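Local coordinates for protein putative acyl-CoA dehydrogenase (Burkholderia xenovorans, PDB 5JSC) that belongs to the acyl-CoA dehydrogenase family and carries flavin-adenine dinucleotide in a four-chain assembly, at residues T85-T97 with L317-E329. Sequence-based numbering, arbitrary orientation.
Sequences TIDTRAVCLLRET and LVYRAAWLRDQGE. With SO4 (sulfate ion), chain R; EDO (1,2-ethanediol), chain O; SO4 (sulfate ion), chain Q.
Tyr319 turns the edge of its ring to helix 88-101, with Arg89 O and Glu96 OE1 near the ring plane, while Val318 CG1 lies over the centre of one face. Its hydroxyl donates to Glu96 nearly along the C-O axis of the acceptor (OH to OE1 2.7 Å), and Cys92 CB packs 3.5 Å from Tyr319 CE1. The same carboxylate also accepts from 1,2-ethanediol and forms a salt bridge with Arg274.

The Arg89 guanidinium is likewise approached at its edge: Asp326 OD2 lies near its plane and takes NE at 2.8 Å in a salt bridge, although the guanidinium and carboxylate planes are 46° apart. Arg89 CG packs on Ala322 CB, and beyond the bend at chi3 NH1 lies at the edge of the Trp323 ring, near its plane; NH1 and NH2 then hold a sulfate ion that Gln327 NE2 also binds, and the Gln327 amide nitrogen sits above one face of the Trp323 indole.

Four protein donors grip the Asp326 carboxylate, and a water that also donates to Ile86 O adds a fifth. Asp326 OD1 receives Thr88 N on its syn lone pair (2.9 Å) and Thr88 OG1 from above the plane (2.7 Å); OD2 receives Arg89 N on the syn side and NE on the anti lone pair. This concentration of donors probably offsets the nearness of Asp87 OD1, 3.2 Å from Asp326 OD2, and would favour the ionised form. Arg325 is extended from CG to NE, and its NH1 donates to Thr88 OG1, which lies in the guanidinium plane (2.9 Å, 166°).

Asp87 N-caps helix 88-101 through Ala90 N, and Asp326 binds its first two amides from just beyond helix 298-325, whose end is a Schellman motif at Gly328. Segments 88-97 and 317-325 run roughly antiparallel (148°), their axes 8.6 Å apart at closest approach, and join the N-terminal and C-terminal helical domains of the acyl-CoA dehydrogenase fold.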
# COMPACT_ATOMS: atom_id res chain seq x y z
N THR C 85 24.92 -28.52 16.13
CA THR C 85 24.41 -27.44 15.30
C THR C 85 23.55 -26.53 16.15
O THR C 85 23.09 -26.90 17.23
CB THR C 85 23.57 -27.97 14.13
OG1 THR C 85 22.37 -28.57 14.64
CG2 THR C 85 24.33 -29.00 13.32
N ILE C 86 23.35 -25.31 15.66
CA ILE C 86 22.39 -24.40 16.27
C ILE C 86 21.03 -24.69 15.66
O ILE C 86 20.86 -24.61 14.44
CB ILE C 86 22.81 -22.93 16.07
CG1 ILE C 86 24.07 -22.64 16.90
CG2 ILE C 86 21.65 -21.99 16.43
CD1 ILE C 86 24.77 -21.36 16.55
N ASP C 87 20.07 -25.06 16.51
CA ASP C 87 18.69 -25.35 16.11
C ASP C 87 17.99 -24.02 15.84
O ASP C 87 17.57 -23.34 16.78
CB ASP C 87 18.01 -26.17 17.22
CG ASP C 87 16.60 -26.61 16.87
OD1 ASP C 87 15.94 -26.02 15.99
OD2 ASP C 87 16.12 -27.58 17.52
N THR C 88 17.88 -23.66 14.56
CA THR C 88 17.31 -22.37 14.18
C THR C 88 15.85 -22.27 14.60
O THR C 88 15.40 -21.22 15.05
CB THR C 88 17.42 -22.14 12.67
OG1 THR C 88 18.67 -22.66 12.19
CG2 THR C 88 17.35 -20.66 12.35
N ARG C 89 15.10 -23.36 14.44
CA ARG C 89 13.71 -23.34 14.86
C ARG C 89 13.58 -23.07 16.36
O ARG C 89 12.70 -22.32 16.80
CB ARG C 89 13.03 -24.66 14.49
CG ARG C 89 12.83 -24.81 12.98
CD ARG C 89 12.46 -26.23 12.57
NE ARG C 89 13.62 -27.10 12.65
CZ ARG C 89 13.59 -28.41 12.41
NH1 ARG C 89 12.44 -28.99 12.08
NH2 ARG C 89 14.70 -29.13 12.50
N ALA C 90 14.46 -23.68 17.15
CA ALA C 90 14.44 -23.44 18.59
C ALA C 90 14.77 -21.99 18.92
O ALA C 90 14.06 -21.35 19.71
CB ALA C 90 15.39 -24.40 19.30
N VAL C 91 15.86 -21.45 18.34
CA VAL C 91 16.22 -20.06 18.62
C VAL C 91 15.07 -19.13 18.23
O VAL C 91 14.75 -18.18 18.96
CB VAL C 91 17.52 -19.68 17.89
CG1 VAL C 91 17.77 -18.17 18.04
CG2 VAL C 91 18.70 -20.47 18.46
N CYS C 92 14.42 -19.40 17.10
CA CYS C 92 13.31 -18.57 16.67
C CYS C 92 12.12 -18.66 17.63
O CYS C 92 11.52 -17.64 17.98
CB CYS C 92 12.89 -18.96 15.25
SG CYS C 92 14.06 -18.36 14.01
N LEU C 93 11.77 -19.87 18.07
CA LEU C 93 10.67 -19.99 19.03
C LEU C 93 11.00 -19.28 20.33
O LEU C 93 10.10 -18.70 20.97
CB LEU C 93 10.36 -21.47 19.29
CG LEU C 93 9.62 -22.20 18.16
CD1 LEU C 93 9.64 -23.72 18.40
CD2 LEU C 93 8.20 -21.70 18.05
N LEU C 94 12.26 -19.32 20.76
CA LEU C 94 12.65 -18.61 21.98
C LEU C 94 12.50 -17.11 21.82
O LEU C 94 11.88 -16.44 22.66
CB LEU C 94 14.08 -18.97 22.37
CG LEU C 94 14.29 -20.43 22.81
CD1 LEU C 94 15.76 -20.71 23.00
CD2 LEU C 94 13.51 -20.73 24.10
N ARG C 95 13.05 -16.54 20.74
CA ARG C 95 12.91 -15.10 20.54
C ARG C 95 11.46 -14.70 20.32
O ARG C 95 11.00 -13.68 20.85
CB ARG C 95 13.76 -14.64 19.36
CG ARG C 95 15.24 -14.55 19.66
CD ARG C 95 15.93 -13.60 18.66
NE ARG C 95 15.62 -12.19 18.93
CZ ARG C 95 16.20 -11.17 18.30
NH1 ARG C 95 17.12 -11.39 17.37
NH2 ARG C 95 15.87 -9.92 18.63
N GLU C 96 10.72 -15.49 19.54
CA GLU C 96 9.31 -15.17 19.32
C GLU C 96 8.55 -15.11 20.64
O GLU C 96 7.82 -14.14 20.91
CB GLU C 96 8.66 -16.20 18.39
CG GLU C 96 7.22 -15.87 18.12
CD GLU C 96 6.45 -16.97 17.42
OE1 GLU C 96 7.06 -17.77 16.69
OE2 GLU C 96 5.22 -17.03 17.61
N THR C 97 8.72 -16.12 21.49
CA THR C 97 7.98 -16.15 22.76
C THR C 97 8.46 -15.06 23.70
O THR C 97 7.65 -14.37 24.33
CB THR C 97 8.13 -17.52 23.41
OG1 THR C 97 7.75 -18.52 22.46
CG2 THR C 97 7.24 -17.64 24.66
N LEU C 317 7.01 -17.65 6.78
CA LEU C 317 8.33 -17.30 6.25
C LEU C 317 9.43 -17.53 7.28
O LEU C 317 10.53 -18.00 6.93
CB LEU C 317 8.35 -15.85 5.77
CG LEU C 317 7.54 -15.58 4.51
CD1 LEU C 317 7.37 -14.07 4.36
CD2 LEU C 317 8.25 -16.14 3.29
N VAL C 318 9.18 -17.18 8.55
CA VAL C 318 10.17 -17.40 9.61
C VAL C 318 10.53 -18.87 9.69
O VAL C 318 11.71 -19.25 9.66
CB VAL C 318 9.65 -16.89 10.96
CG1 VAL C 318 10.54 -17.39 12.11
CG2 VAL C 318 9.57 -15.38 10.97
N TYR C 319 9.52 -19.73 9.82
CA TYR C 319 9.81 -21.13 10.10
C TYR C 319 10.11 -21.93 8.84
O TYR C 319 10.78 -22.95 8.94
CB TYR C 319 8.68 -21.72 10.96
CG TYR C 319 8.78 -21.05 12.32
CD1 TYR C 319 9.82 -21.38 13.19
CD2 TYR C 319 7.90 -20.03 12.70
CE1 TYR C 319 9.96 -20.73 14.41
CE2 TYR C 319 8.05 -19.38 13.92
CZ TYR C 319 9.09 -19.74 14.78
OH TYR C 319 9.26 -19.10 15.98
N ARG C 320 9.73 -21.44 7.65
CA ARG C 320 10.31 -22.01 6.43
C ARG C 320 11.81 -21.80 6.42
O ARG C 320 12.58 -22.74 6.17
CB ARG C 320 9.67 -21.38 5.19
CG ARG C 320 10.16 -21.95 3.85
CD ARG C 320 11.47 -21.31 3.34
NE ARG C 320 11.30 -19.88 3.04
CZ ARG C 320 10.97 -19.41 1.84
NH1 ARG C 320 10.78 -20.23 0.82
NH2 ARG C 320 10.82 -18.10 1.67
N ALA C 321 12.26 -20.57 6.69
CA ALA C 321 13.70 -20.30 6.70
C ALA C 321 14.41 -21.08 7.80
O ALA C 321 15.49 -21.63 7.57
CB ALA C 321 13.95 -18.80 6.87
N ALA C 322 13.82 -21.14 9.00
CA ALA C 322 14.48 -21.86 10.09
C ALA C 322 14.53 -23.35 9.81
O ALA C 322 15.57 -23.99 10.00
CB ALA C 322 13.76 -21.58 11.41
N TRP C 323 13.43 -23.92 9.31
CA TRP C 323 13.42 -25.33 8.94
C TRP C 323 14.48 -25.61 7.86
O TRP C 323 15.22 -26.61 7.94
CB TRP C 323 12.03 -25.74 8.45
CG TRP C 323 12.00 -27.07 7.76
CD1 TRP C 323 11.86 -28.30 8.35
CD2 TRP C 323 12.16 -27.30 6.36
NE1 TRP C 323 11.92 -29.28 7.39
CE2 TRP C 323 12.10 -28.70 6.16
CE3 TRP C 323 12.35 -26.46 5.25
CZ2 TRP C 323 12.22 -29.28 4.90
CZ3 TRP C 323 12.47 -27.05 3.99
CH2 TRP C 323 12.39 -28.44 3.83
N LEU C 324 14.57 -24.74 6.86
CA LEU C 324 15.51 -24.96 5.77
C LEU C 324 16.95 -24.91 6.26
O LEU C 324 17.77 -25.76 5.89
CB LEU C 324 15.26 -23.93 4.67
CG LEU C 324 16.15 -24.04 3.43
CD1 LEU C 324 16.09 -25.46 2.83
CD2 LEU C 324 15.73 -22.99 2.39
N ARG C 325 17.29 -23.92 7.09
CA ARG C 325 18.64 -23.88 7.64
C ARG C 325 18.93 -25.12 8.46
O ARG C 325 20.06 -25.64 8.44
CB ARG C 325 18.84 -22.62 8.49
CG ARG C 325 20.30 -22.39 8.82
CD ARG C 325 20.57 -21.32 9.88
NE ARG C 325 21.96 -21.47 10.27
CZ ARG C 325 22.40 -22.14 11.33
NH1 ARG C 325 21.56 -22.68 12.19
NH2 ARG C 325 23.70 -22.23 11.54
N ASP C 326 17.92 -25.65 9.15
CA ASP C 326 18.07 -26.86 9.95
C ASP C 326 18.15 -28.13 9.12
O ASP C 326 18.33 -29.22 9.69
CB ASP C 326 16.92 -26.95 10.96
CG ASP C 326 17.03 -25.90 12.06
OD1 ASP C 326 18.13 -25.32 12.23
OD2 ASP C 326 16.04 -25.66 12.77
N GLN C 327 18.00 -28.03 7.79
CA GLN C 327 18.35 -29.13 6.90
C GLN C 327 19.81 -29.08 6.48
O GLN C 327 20.27 -29.95 5.73
CB GLN C 327 17.46 -29.12 5.65
CG GLN C 327 15.97 -29.02 5.93
CD GLN C 327 15.49 -30.08 6.90
OE1 GLN C 327 15.55 -31.28 6.60
NE2 GLN C 327 15.03 -29.66 8.07
N GLY C 328 20.54 -28.07 6.96
CA GLY C 328 21.92 -27.88 6.56
C GLY C 328 22.09 -27.02 5.33
O GLY C 328 23.17 -27.03 4.73
N GLU C 329 21.07 -26.28 4.93
CA GLU C 329 21.12 -25.49 3.70
C GLU C 329 21.39 -24.03 4.01
O GLU C 329 21.05 -23.52 5.08
CB GLU C 329 19.80 -25.62 2.93
CG GLU C 329 19.54 -27.03 2.46
CD GLU C 329 20.51 -27.45 1.37
OE1 GLU C 329 20.62 -26.71 0.37
OE2 GLU C 329 21.16 -28.50 1.52
S SO4 R . 25.09 -24.80 12.29
O1 SO4 R . 24.27 -25.63 11.41
O2 SO4 R . 26.24 -25.58 12.73
O3 SO4 R . 25.54 -23.63 11.53
O4 SO4 R . 24.30 -24.39 13.43
C1 EDO O . 4.88 -20.17 15.26
O1 EDO O . 4.93 -18.74 15.19
C2 EDO O . 5.01 -20.62 16.70
O2 EDO O . 4.21 -19.78 17.54
S SO4 Q . 13.91 -32.30 11.06
O1 SO4 Q . 13.74 -33.74 10.94
O2 SO4 Q . 14.80 -32.01 12.18
O3 SO4 Q . 14.49 -31.77 9.84
O4 SO4 Q . 12.61 -31.67 11.29
O HOH W 1 20.76 -26.23 12.30